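Local structure of 5-carboxymethyl-2-hydroxymuconate delta-isomerase (4JJ9) at residues G32-D37 / Q134-G139; R45-A50 / Q123-L128; I80-Q85 / G94-A99. The protein probably catalyses the isomerisation of 5-carboxymethyl-2-hydroxymuconate, a step of the homoprotocatechuate catabolic pathway, as a trimer of identical subunits. All coordinates share one frame; numbering follows the deposited sequence.

Contact 2 lies about 8 Å from the chain's centre, where helices 40-51 and 111-135 meet through leucines, alanines and a glycine in a partly buried, wholly apolar seam. Contacts 1 and 3 are farther out, about 17 and 21 Å from that centre, yet both are largely buried, and they are polar as well as apolar. Contact 1 shares helix 111-135 with contact 2 and is held by a salt bridge; in contact 3 a tyrosine-aspartate hydrogen bond stands beside isoleucine packing. Contacts 1 and 3 touch each other: N33 ND2 meets Y96 O, and neighbouring strands 138-146 and 97-105 carry part of each. All three approach the second subunit.

Contact 1. Residues G32-D37 / Q134-G139; sequences GNLDRD and QQRRVG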
ATOM      1  N   GLY A  32      -2.941   0.639 -15.043  1.00  8.40           N
ATOM      2  CA  GLY A  32      -1.815   0.257 -15.903  1.00  9.31           C
ATOM      3  C   GLY A  32      -1.869   0.862 -17.293  1.00 10.08           C
ATOM      4  O   GLY A  32      -0.833   1.017 -17.946  1.00 10.61           O
ATOM      5  N   ASN A  33      -3.073   1.204 -17.749  1.00 10.50           N
ATOM      6  CA  ASN A  33      -3.230   1.845 -19.060  1.00 11.03           C
ATOM      7  C   ASN A  33      -2.501   3.186 -19.203  1.00 11.64           C
ATOM      8  O   ASN A  33      -2.204   3.617 -20.319  1.00 12.07           O
ATOM      9  CB  ASN A  33      -4.712   1.975 -19.468  1.00 11.16           C
ATOM     10  CG  ASN A  33      -5.544   2.815 -18.488  1.00 11.83           C
ATOM     11  OD1 ASN A  33      -5.103   3.160 -17.385  1.00 10.86           O
ATOM     12  ND2 ASN A  33      -6.765   3.145 -18.901  1.00 11.35           N
ATOM     13  N   LEU A  34      -2.211   3.843 -18.086  1.00 11.53           N
ATOM     14  CA  LEU A  34      -1.489   5.116 -18.134  1.00 12.49           C
ATOM     15  C   LEU A  34      -0.053   4.968 -18.655  1.00 13.04           C
ATOM     16  O   LEU A  34       0.524   5.924 -19.161  1.00 13.21           O
ATOM     17  CB  LEU A  34      -1.499   5.811 -16.768  1.00 12.43           C
ATOM     18  CG  LEU A  34      -2.876   6.166 -16.194  1.00 12.94           C
ATOM     19  CD1 LEU A  34      -2.709   7.047 -14.953  1.00 13.88           C
ATOM     20  CD2 LEU A  34      -3.755   6.867 -17.218  1.00 14.31           C
ATOM     21  N   ASP A  35       0.506   3.765 -18.535  1.00 13.64           N
ATOM     22  CA  ASP A  35       1.862   3.484 -19.022  1.00 15.07           C
ATOM     23  C   ASP A  35       1.974   3.623 -20.529  1.00 16.17           C
ATOM     24  O   ASP A  35       3.071   3.788 -21.047  1.00 16.51           O
ATOM     25  CB  ASP A  35       2.318   2.083 -18.623  1.00 15.17           C
ATOM     26  CG  ASP A  35       2.808   2.015 -17.205  1.00 15.05           C
ATOM     27  OD1 ASP A  35       3.248   3.048 -16.655  1.00 16.88           O
ATOM     28  OD2 ASP A  35       2.766   0.904 -16.641  1.00 18.68           O
ATOM     29  N   ARG A  36       0.836   3.544 -21.212  1.00 16.99           N
ATOM     30  CA  ARG A  36       0.762   3.770 -22.652  1.00 18.40           C
ATOM     31  C   ARG A  36       0.883   5.258 -22.973  1.00 18.53           C
ATOM     32  O   ARG A  36       1.315   5.626 -24.071  1.00 19.04           O
ATOM     33  CB  ARG A  36      -0.554   3.210 -23.207  1.00 18.75           C
ATOM     34  CG  ARG A  36      -0.739   1.713 -22.939  1.00 22.08           C
ATOM     35  CD  ARG A  36      -2.127   1.205 -23.298  1.00 27.31           C
ATOM     36  NE  ARG A  36      -2.091  -0.228 -23.598  1.00 31.36           N
ATOM     37  CZ  ARG A  36      -2.259  -1.208 -22.711  1.00 33.50           C
ATOM     38  NH1 ARG A  36      -2.503  -0.940 -21.428  1.00 35.00           N
ATOM     39  NH2 ARG A  36      -2.199  -2.471 -23.114  1.00 33.95           N
ATOM     40  N   ASP A  37       0.518   6.104 -22.008  1.00 18.39           N
ATOM     41  CA  ASP A  37       0.390   7.553 -22.222  1.00 18.88           C
ATOM     42  C   ASP A  37       1.603   8.387 -21.811  1.00 18.77           C
ATOM     43  O   ASP A  37       1.819   9.473 -22.349  1.00 18.61           O
ATOM     44  CB  ASP A  37      -0.828   8.112 -21.477  1.00 19.01           C
ATOM     45  CG  ASP A  37      -2.131   7.432 -21.852  1.00 20.91           C
ATOM     46  OD1 ASP A  37      -2.234   6.847 -22.950  1.00 22.64           O
ATOM     47  OD2 ASP A  37      -3.069   7.507 -21.028  1.00 23.69           O
ATOM     48  N   GLN A 134      -4.937  15.587 -21.611  1.00 19.94           N
ATOM     49  CA  GLN A 134      -5.233  15.988 -22.986  1.00 20.27           C
ATOM     50  C   GLN A 134      -5.826  14.845 -23.818  1.00 19.78           C
ATOM     51  O   GLN A 134      -6.632  15.086 -24.717  1.00 19.82           O
ATOM     52  CB  GLN A 134      -3.981  16.564 -23.664  1.00 20.83           C
ATOM     53  CG  GLN A 134      -4.247  17.266 -25.003  1.00 23.26           C
ATOM     54  CD  GLN A 134      -3.038  18.031 -25.540  1.00 26.38           C
ATOM     55  OE1 GLN A 134      -3.130  18.711 -26.567  1.00 28.28           O
ATOM     56  NE2 GLN A 134      -1.906  17.927 -24.848  1.00 27.35           N
ATOM     57  N   GLN A 135      -5.446  13.605 -23.512  1.00 19.23           N
ATOM     58  CA  GLN A 135      -5.837  12.467 -24.349  1.00 18.95           C
ATOM     59  C   GLN A 135      -6.549  11.321 -23.625  1.00 17.50           C
ATOM     60  O   GLN A 135      -6.735  10.242 -24.195  1.00 17.86           O
ATOM     61  CB  GLN A 135      -4.625  11.934 -25.128  1.00 19.69           C
ATOM     62  CG  GLN A 135      -4.028  12.943 -26.094  1.00 22.45           C
ATOM     63  CD  GLN A 135      -2.971  12.336 -26.995  1.00 26.52           C
ATOM     64  OE1 GLN A 135      -1.947  11.827 -26.527  1.00 28.45           O
ATOM     65  NE2 GLN A 135      -3.212  12.390 -28.297  1.00 27.69           N
ATOM     66  N   ARG A 136      -6.951  11.558 -22.374  1.00 15.65           N
ATOM     67  CA  ARG A 136      -7.687  10.566 -21.592  1.00 13.45           C
ATOM     68  C   ARG A 136      -8.427  11.229 -20.432  1.00 12.28           C
ATOM     69  O   ARG A 136      -7.984  12.253 -19.905  1.00 11.36           O
ATOM     70  CB  ARG A 136      -6.734   9.499 -21.040  1.00 14.22           C
ATOM     71  CG  ARG A 136      -7.441   8.266 -20.506  1.00 12.73           C
ATOM     72  CD  ARG A 136      -6.462   7.261 -19.890  1.00 14.42           C
ATOM     73  NE  ARG A 136      -5.515   6.685 -20.850  1.00 15.01           N
ATOM     74  CZ  ARG A 136      -5.789   5.676 -21.671  1.00 16.22           C
ATOM     75  NH1 ARG A 136      -6.998   5.135 -21.687  1.00 14.94           N
ATOM     76  NH2 ARG A 136      -4.845   5.211 -22.491  1.00 17.63           N
ATOM     77  N   ARG A 137      -9.563  10.642 -20.065  1.00 11.09           N
ATOM     78  CA  ARG A 137     -10.241  10.983 -18.826  1.00 10.23           C
ATOM     79  C   ARG A 137      -9.529  10.248 -17.706  1.00  9.63           C
ATOM     80  O   ARG A 137      -9.489   9.009 -17.688  1.00  9.37           O
ATOM     81  CB  ARG A 137     -11.707  10.555 -18.865  1.00 10.57           C
ATOM     82  CG  ARG A 137     -12.561  11.388 -19.801  1.00 11.58           C
ATOM     83  CD  ARG A 137     -12.861  12.775 -19.225  1.00 12.79           C
ATOM     84  NE  ARG A 137     -13.587  13.586 -20.204  1.00 14.06           N
ATOM     85  CZ  ARG A 137     -13.819  14.892 -20.104  1.00 14.69           C
ATOM     86  NH1 ARG A 137     -13.414  15.593 -19.046  1.00 13.89           N
ATOM     87  NH2 ARG A 137     -14.465  15.508 -21.090  1.00 16.20           N
ATOM     88  N   VAL A 138      -8.969  11.016 -16.779  1.00  8.68           N
ATOM     89  CA  VAL A 138      -8.187  10.442 -15.684  1.00  8.43           C
ATOM     90  C   VAL A 138      -8.594  11.084 -14.365  1.00  8.37           C
ATOM     91  O   VAL A 138      -8.654  12.307 -14.270  1.00  8.50           O
ATOM     92  CB  VAL A 138      -6.664  10.634 -15.916  1.00  8.47           C
ATOM     93  CG1 VAL A 138      -5.848   9.877 -14.849  1.00  8.81           C
ATOM     94  CG2 VAL A 138      -6.260  10.156 -17.312  1.00  9.26           C
ATOM     95  N   GLY A 139      -8.883  10.259 -13.359  1.00  7.90           N
ATOM     96  CA  GLY A 139      -9.049  10.752 -11.985  1.00  8.75           C
ATOM     97  C   GLY A 139      -7.674  10.885 -11.343  1.00  8.44           C
ATOM     98  O   GLY A 139      -6.819  10.017 -11.532  1.00  8.26           O
TER
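D37 and R136 form a bidentate salt bridge in which the guanidinium meets the carboxylate side-on, one nitrogen to each oxygen. R136 NE reaches D37 OD2 at 2.6 Å in a nearly straight bond (172° at the hydrogen) that lies in the guanidinium plane. R136 NH2 meets D37 OD1 at 3.1 Å, and both oxygens accept through their syn lone pairs. With the two planes only 19° apart, the pair of bonds holds the flat groups almost coplanar and restricts rotation of either one. The arginine chain leaves the backbone extended and bends at chi3, which brings NE round to the aspartate; the turn about CD-NE then sets NH2 beside the second oxygen. The far nitrogen, R136 NH1, is satisfied by D95 O.

N33 lies over one face of the same guanidinium, displaced toward its rim, with its amide tilted 43° against it. Its ND2 is 3.4 Å from R136 NH1, but both are donors and the approach is not a bond: the amide nitrogen gives its hydrogens to Y96 O and D95 OD1, while N33 OD1 is bonded to S31 OG. Both groups thus bond to D95, and the amide to Y96 as well.

Beyond the polar centre, L34 CD2 packs on the aliphatic part of the arginine, 3.8 Å from R136 CD. The same methyl lies 4.1 Å from V138 CG2, on strand 138-146. L132 of helix 111-135 packs on L34 and V138, extending the apolar patch, and also touches D37. The contact therefore joins the loop leading from strand 25-31 into helix 40-51 to the link from helix 111-135 into strand 138-146, that is, connections of the two beta-alpha-beta units that build the tautomerase-type fold.

Contact 2. Residues R45-A50 / Q123-L128; sequences RGLADA and QAARAL
Helices 45-50 and 123-128 run nearly antiparallel, at 155° between their directions, with the two axes approaching to 9.4 Å. The backbones are nearest at A50 and A124, whose CA atoms are 6.4 Å apart, and G46 lies across from L128 a turn away. Small residues line much of this seam. A50 CB and A124 CB point at one another and meet at 3.4 Å, tighter than usual van der Waals contact, so the methyl groups are pressed together where the helices are closest.

Both helices belong to longer ones, 40-51 and 111-135, each of which joins two parallel strands of the four-stranded mixed sheet in a beta-alpha-beta crossover. L47 and A125 both touch L101 of strand 97-105, which places this side of the seam against the sheet, as in the alpha/beta layer of the tautomerase superfamily.

At G46 there is no side chain to hold the other helix off, and L128 reaches onto bare backbone: its CD1 lies 3.6 Å from G46 C and equally close to L47 N. Its other methyl, CD2, rests beside G46 CA. L47 comes obliquely to L128, with L47 CG 3.9 Å from L128 CD1. With its CG anti to the carbonyl carbon (chi1 -72°), L47 sends CD2 across the interface, where it meets A125 CB at 4.0 Å and borders A124. F155 of the second subunit packs against A125, and A79 of the third subunit against A48.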
ATOM      1  N   ARG A  45      10.653  11.175 -10.917  1.00 13.90           N
ATOM      2  CA  ARG A  45      11.811  12.069 -10.795  1.00 15.06           C
ATOM      3  C   ARG A  45      11.376  13.505 -10.561  1.00 15.03           C
ATOM      4  O   ARG A  45      11.925  14.195  -9.695  1.00 15.59           O
ATOM      5  CB  ARG A  45      12.722  11.977 -12.026  1.00 15.15           C
ATOM      6  CG  ARG A  45      13.462  10.653 -12.142  1.00 17.62           C
ATOM      7  CD  ARG A  45      14.533  10.678 -13.242  1.00 19.95           C
ATOM      8  NE  ARG A  45      13.986  10.713 -14.605  1.00 22.65           N
ATOM      9  CZ  ARG A  45      13.508   9.660 -15.266  1.00 22.76           C
ATOM     10  NH1 ARG A  45      13.474   8.458 -14.704  1.00 24.06           N
ATOM     11  NH2 ARG A  45      13.045   9.813 -16.498  1.00 24.96           N
ATOM     12  N   GLY A  46      10.374  13.946 -11.321  1.00 15.14           N
ATOM     13  CA  GLY A  46       9.831  15.296 -11.180  1.00 15.69           C
ATOM     14  C   GLY A  46       9.244  15.554  -9.803  1.00 15.82           C
ATOM     15  O   GLY A  46       9.383  16.651  -9.254  1.00 15.82           O
ATOM     16  N   LEU A  47       8.578  14.544  -9.246  1.00 15.75           N
ATOM     17  CA  LEU A  47       7.983  14.664  -7.913  1.00 16.30           C
ATOM     18  C   LEU A  47       9.041  14.710  -6.815  1.00 17.01           C
ATOM     19  O   LEU A  47       8.911  15.482  -5.857  1.00 17.00           O
ATOM     20  CB  LEU A  47       6.971  13.544  -7.652  1.00 16.09           C
ATOM     21  CG  LEU A  47       5.652  13.672  -8.425  1.00 15.68           C
ATOM     22  CD1 LEU A  47       4.850  12.359  -8.372  1.00 14.69           C
ATOM     23  CD2 LEU A  47       4.804  14.853  -7.929  1.00 15.71           C
ATOM     24  N   ALA A  48      10.085  13.893  -6.964  1.00 17.72           N
ATOM     25  CA  ALA A  48      11.205  13.879  -6.016  1.00 18.92           C
ATOM     26  C   ALA A  48      11.917  15.229  -6.037  1.00 19.88           C
ATOM     27  O   ALA A  48      12.217  15.792  -4.984  1.00 20.23           O
ATOM     28  CB  ALA A  48      12.177  12.754  -6.340  1.00 18.67           C
ATOM     29  N   ASP A  49      12.160  15.752  -7.237  1.00 21.12           N
ATOM     30  CA  ASP A  49      12.734  17.092  -7.398  1.00 22.17           C
ATOM     31  C   ASP A  49      11.898  18.140  -6.672  1.00 22.28           C
ATOM     32  O   ASP A  49      12.441  18.996  -5.971  1.00 21.96           O
ATOM     33  CB  ASP A  49      12.857  17.459  -8.878  1.00 22.85           C
ATOM     34  CG  ASP A  49      14.008  16.748  -9.566  1.00 25.02           C
ATOM     35  OD1 ASP A  49      14.784  16.038  -8.893  1.00 27.64           O
ATOM     36  OD2 ASP A  49      14.135  16.902 -10.801  1.00 28.53           O
ATOM     37  N   ALA A  50      10.576  18.051  -6.826  1.00 22.13           N
ATOM     38  CA  ALA A  50       9.656  18.980  -6.176  1.00 22.45           C
ATOM     39  C   ALA A  50       9.687  18.875  -4.648  1.00 22.41           C
ATOM     40  O   ALA A  50       9.639  19.893  -3.960  1.00 22.57           O
ATOM     41  CB  ALA A  50       8.244  18.789  -6.695  1.00 21.97           C
ATOM     42  N   GLN A 123       1.075  20.938  -7.001  1.00 17.29           N
ATOM     43  CA  GLN A 123       1.364  21.764  -8.182  1.00 18.11           C
ATOM     44  C   GLN A 123       2.316  21.066  -9.157  1.00 17.57           C
ATOM     45  O   GLN A 123       2.140  21.155 -10.378  1.00 17.78           O
ATOM     46  CB  GLN A 123       1.890  23.148  -7.769  1.00 18.72           C
ATOM     47  CG  GLN A 123       0.787  24.072  -7.259  1.00 21.65           C
ATOM     48  CD  GLN A 123       1.302  25.293  -6.506  1.00 25.01           C
ATOM     49  OE1 GLN A 123       2.463  25.690  -6.644  1.00 28.06           O
ATOM     50  NE2 GLN A 123       0.432  25.899  -5.707  1.00 26.18           N
ATOM     51  N   ALA A 124       3.316  20.371  -8.617  1.00 17.24           N
ATOM     52  CA  ALA A 124       4.230  19.565  -9.425  1.00 16.83           C
ATOM     53  C   ALA A 124       3.498  18.403 -10.101  1.00 16.79           C
ATOM     54  O   ALA A 124       3.722  18.119 -11.274  1.00 16.30           O
ATOM     55  CB  ALA A 124       5.367  19.044  -8.575  1.00 17.02           C
ATOM     56  N   ALA A 125       2.624  17.733  -9.353  1.00 16.69           N
ATOM     57  CA  ALA A 125       1.860  16.611  -9.897  1.00 16.95           C
ATOM     58  C   ALA A 125       0.943  17.068 -11.039  1.00 17.20           C
ATOM     59  O   ALA A 125       0.881  16.412 -12.078  1.00 16.75           O
ATOM     60  CB  ALA A 125       1.069  15.918  -8.796  1.00 16.89           C
ATOM     61  N   ARG A 126       0.253  18.196 -10.847  1.00 17.79           N
ATOM     62  CA  ARG A 126      -0.609  18.778 -11.886  1.00 18.67           C
ATOM     63  C   ARG A 126       0.186  19.027 -13.162  1.00 18.54           C
ATOM     64  O   ARG A 126      -0.274  18.697 -14.261  1.00 18.82           O
ATOM     65  CB  ARG A 126      -1.239  20.098 -11.421  1.00 19.02           C
ATOM     66  CG  ARG A 126      -2.526  19.976 -10.618  1.00 21.88           C
ATOM     67  CD  ARG A 126      -3.191  21.352 -10.439  1.00 25.90           C
ATOM     68  NE  ARG A 126      -4.315  21.334  -9.499  1.00 28.64           N
ATOM     69  CZ  ARG A 126      -5.600  21.445  -9.840  1.00 29.88           C
ATOM     70  NH1 ARG A 126      -5.959  21.572 -11.114  1.00 30.62           N
ATOM     71  NH2 ARG A 126      -6.537  21.422  -8.901  1.00 30.90           N
ATOM     72  N   ALA A 127       1.382  19.593 -13.011  1.00 18.29           N
ATOM     73  CA  ALA A 127       2.242  19.925 -14.154  1.00 18.45           C
ATOM     74  C   ALA A 127       2.767  18.685 -14.872  1.00 18.31           C
ATOM     75  O   ALA A 127       2.778  18.638 -16.105  1.00 18.64           O
ATOM     76  CB  ALA A 127       3.393  20.812 -13.716  1.00 18.59           C
ATOM     77  N   LEU A 128       3.188  17.682 -14.104  1.00 18.12           N
ATOM     78  CA  LEU A 128       3.784  16.475 -14.666  1.00 18.52           C
ATOM     79  C   LEU A 128       2.760  15.563 -15.317  1.00 19.24           C
ATOM     80  O   LEU A 128       3.077  14.858 -16.275  1.00 19.10           O
ATOM     81  CB  LEU A 128       4.548  15.694 -13.593  1.00 18.46           C
ATOM     82  CG  LEU A 128       5.853  16.325 -13.090  1.00 18.41           C
ATOM     83  CD1 LEU A 128       6.180  15.774 -11.707  1.00 15.90           C
ATOM     84  CD2 LEU A 128       7.010  16.094 -14.075  1.00 18.67           C
TER

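Contact 3. Residues I80-Q85 / G94-A99; sequences IADGGQ and GDYGFA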
ATOM      1  N   ILE A  80     -12.943   1.437 -12.953  1.00  9.52           N
ATOM      2  CA  ILE A  80     -13.010   2.863 -12.652  1.00 10.05           C
ATOM      3  C   ILE A  80     -14.398   3.369 -12.992  1.00 10.67           C
ATOM      4  O   ILE A  80     -14.904   3.114 -14.096  1.00 11.11           O
ATOM      5  CB  ILE A  80     -11.965   3.669 -13.476  1.00  9.77           C
ATOM      6  CG1 ILE A  80     -10.542   3.163 -13.221  1.00 10.58           C
ATOM      7  CG2 ILE A  80     -12.078   5.173 -13.187  1.00  9.39           C
ATOM      8  CD1 ILE A  80      -9.552   3.621 -14.277  1.00 12.91           C
ATOM      9  N   ALA A  81     -15.006   4.068 -12.030  1.00 11.33           N
ATOM     10  CA  ALA A  81     -16.278   4.760 -12.242  1.00 12.28           C
ATOM     11  C   ALA A  81     -17.329   3.815 -12.815  1.00 13.26           C
ATOM     12  O   ALA A  81     -17.488   2.698 -12.319  1.00 13.49           O
ATOM     13  CB  ALA A  81     -16.067   5.998 -13.133  1.00 11.84           C
ATOM     14  N   ASP A  82     -18.027   4.234 -13.871  1.00 14.27           N
ATOM     15  CA  ASP A  82     -19.100   3.422 -14.433  1.00 15.65           C
ATOM     16  C   ASP A  82     -18.629   2.450 -15.519  1.00 16.30           C
ATOM     17  O   ASP A  82     -19.450   1.854 -16.214  1.00 17.57           O
ATOM     18  CB  ASP A  82     -20.209   4.327 -14.991  1.00 15.48           C
ATOM     19  CG  ASP A  82     -19.759   5.133 -16.204  1.00 16.98           C
ATOM     20  OD1 ASP A  82     -18.544   5.163 -16.504  1.00 16.25           O
ATOM     21  OD2 ASP A  82     -20.635   5.734 -16.867  1.00 16.37           O
ATOM     22  N   GLY A  83     -17.318   2.328 -15.701  1.00 16.25           N
ATOM     23  CA  GLY A  83     -16.778   1.398 -16.682  1.00 16.99           C
ATOM     24  C   GLY A  83     -16.805   1.865 -18.129  1.00 16.96           C
ATOM     25  O   GLY A  83     -16.535   1.076 -19.036  1.00 17.54           O
ATOM     26  N   GLY A  84     -17.123   3.138 -18.346  1.00 16.89           N
ATOM     27  CA  GLY A  84     -16.972   3.748 -19.670  1.00 16.50           C
ATOM     28  C   GLY A  84     -18.230   4.363 -20.259  1.00 16.68           C
ATOM     29  O   GLY A  84     -18.155   5.138 -21.221  1.00 15.87           O
ATOM     30  N   GLN A  85     -19.384   4.035 -19.682  1.00 17.13           N
ATOM     31  CA  GLN A  85     -20.671   4.469 -20.247  1.00 18.00           C
ATOM     32  C   GLN A  85     -20.772   5.984 -20.459  1.00 17.67           C
ATOM     33  O   GLN A  85     -21.110   6.434 -21.560  1.00 17.97           O
ATOM     34  CB  GLN A  85     -21.846   3.946 -19.408  1.00 18.50           C
ATOM     35  CG  GLN A  85     -23.225   4.266 -19.990  1.00 21.71           C
ATOM     36  CD  GLN A  85     -23.488   3.547 -21.297  1.00 25.55           C
ATOM     37  OE1 GLN A  85     -23.394   2.322 -21.378  1.00 28.27           O
ATOM     38  NE2 GLN A  85     -23.832   4.307 -22.329  1.00 27.48           N
ATOM     39  N   GLY A  94     -14.281   6.255 -23.423  1.00 14.36           N
ATOM     40  CA  GLY A  94     -14.716   5.646 -22.161  1.00 14.47           C
ATOM     41  C   GLY A  94     -13.628   4.822 -21.483  1.00 14.54           C
ATOM     42  O   GLY A  94     -13.896   4.101 -20.509  1.00 14.82           O
ATOM     43  N   ASP A  95     -12.404   4.921 -21.998  1.00 14.27           N
ATOM     44  CA  ASP A  95     -11.263   4.198 -21.450  1.00 14.13           C
ATOM     45  C   ASP A  95     -10.619   5.089 -20.386  1.00 12.53           C
ATOM     46  O   ASP A  95      -9.687   5.829 -20.676  1.00 12.56           O
ATOM     47  CB  ASP A  95     -10.250   3.878 -22.560  1.00 15.09           C
ATOM     48  CG  ASP A  95      -9.188   2.859 -22.134  1.00 19.36           C
ATOM     49  OD1 ASP A  95      -9.200   2.398 -20.970  1.00 23.57           O
ATOM     50  OD2 ASP A  95      -8.327   2.511 -22.981  1.00 23.97           O
ATOM     51  N   TYR A  96     -11.136   5.026 -19.165  1.00 11.05           N
ATOM     52  CA  TYR A  96     -10.696   5.934 -18.115  1.00  9.93           C
ATOM     53  C   TYR A  96      -9.385   5.472 -17.489  1.00  9.79           C
ATOM     54  O   TYR A  96      -9.021   4.291 -17.573  1.00 10.20           O
ATOM     55  CB  TYR A  96     -11.713   6.008 -16.974  1.00  9.56           C
ATOM     56  CG  TYR A  96     -13.158   6.214 -17.349  1.00  9.77           C
ATOM     57  CD1 TYR A  96     -13.532   7.099 -18.366  1.00 10.19           C
ATOM     58  CD2 TYR A  96     -14.160   5.558 -16.640  1.00 10.70           C
ATOM     59  CE1 TYR A  96     -14.881   7.287 -18.682  1.00 10.40           C
ATOM     60  CE2 TYR A  96     -15.503   5.744 -16.945  1.00 11.65           C
ATOM     61  CZ  TYR A  96     -15.854   6.609 -17.967  1.00 11.90           C
ATOM     62  OH  TYR A  96     -17.195   6.782 -18.250  1.00 13.58           O
ATOM     63  N   GLY A  97      -8.715   6.407 -16.830  1.00  9.10           N
ATOM     64  CA  GLY A  97      -7.550   6.099 -15.995  1.00  9.23           C
ATOM     65  C   GLY A  97      -7.696   6.701 -14.613  1.00  9.00           C
ATOM     66  O   GLY A  97      -8.602   7.494 -14.360  1.00  8.43           O
ATOM     67  N   PHE A  98      -6.806   6.314 -13.699  1.00  9.21           N
ATOM     68  CA  PHE A  98      -6.793   6.915 -12.360  1.00 10.33           C
ATOM     69  C   PHE A  98      -5.373   6.836 -11.835  1.00  9.70           C
ATOM     70  O   PHE A  98      -4.676   5.856 -12.085  1.00 10.33           O
ATOM     71  CB  PHE A  98      -7.766   6.206 -11.387  1.00 10.81           C
ATOM     72  CG  PHE A  98      -8.347   7.126 -10.319  1.00 15.71           C
ATOM     73  CD1 PHE A  98      -7.563   7.581  -9.259  1.00 17.72           C
ATOM     74  CD2 PHE A  98      -9.686   7.534 -10.383  1.00 19.12           C
ATOM     75  CE1 PHE A  98      -8.092   8.448  -8.296  1.00 19.34           C
ATOM     76  CE2 PHE A  98     -10.230   8.390  -9.421  1.00 20.85           C
ATOM     77  CZ  PHE A  98      -9.426   8.854  -8.377  1.00 19.93           C
ATOM     78  N   ALA A  99      -4.933   7.892 -11.151  1.00  9.10           N
ATOM     79  CA  ALA A  99      -3.709   7.830 -10.344  1.00  8.69           C
ATOM     80  C   ALA A  99      -3.993   8.368  -8.942  1.00  9.07           C
ATOM     81  O   ALA A  99      -4.638   9.412  -8.780  1.00  8.65           O
ATOM     82  CB  ALA A  99      -2.556   8.593 -11.005  1.00  8.73           C
TER
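Y96 and D82 cross at about a right angle as side chains, yet the tyrosine ring and the carboxylate are nearly coplanar, 11° apart. The aspartate oxygen lies at the edge of the ring: Y96 OH donates to D82 OD1 at 2.7 Å, and OD1 accepts through its syn lone pair. A second donor reaches the same oxygen from above the carboxylate plane, G84 N at 3.1 Å, which closes an Asx turn. D82 CG sits between its own N and carbonyl carbon (chi1 67°), a torsion that folds the carboxylate back toward G84. OD1 is therefore gripped twice, while D82 OD2 accepts from A86 N and Y96 OH is bonded to G87 N; helix 85-89, which G84 precedes at the N-cap position, has its first turn tied to both side chains.

The ring is also framed by backbone. G94 O stands over the centre of one face, 3.6 Å above the plane, and I80 O lies at the edge. A81 CB approaches obliquely, 3.9 Å from Y96 CE2. A type II' turn from I80 to G83 curls residues 80-85 round this rim. Two glycines, G84 and G94, bring their backbones to 3.2 Å between G84 CA and G94 O.

I80 splits its contacts between branches. Its CG2 packs on Y96 CB, and its CD1 reaches along residues 94-99 to lie 3.4 Å from Y96 O and close to F98 CB. L158 of the second subunit packs against I80, and R45 of that subunit bonds to A81 O. The contact thus joins the end of strand 69-80 to the start of strand 97-105, with helix 85-89 in the excursion between them and strand 25-31 lying between the two strands in the sheet.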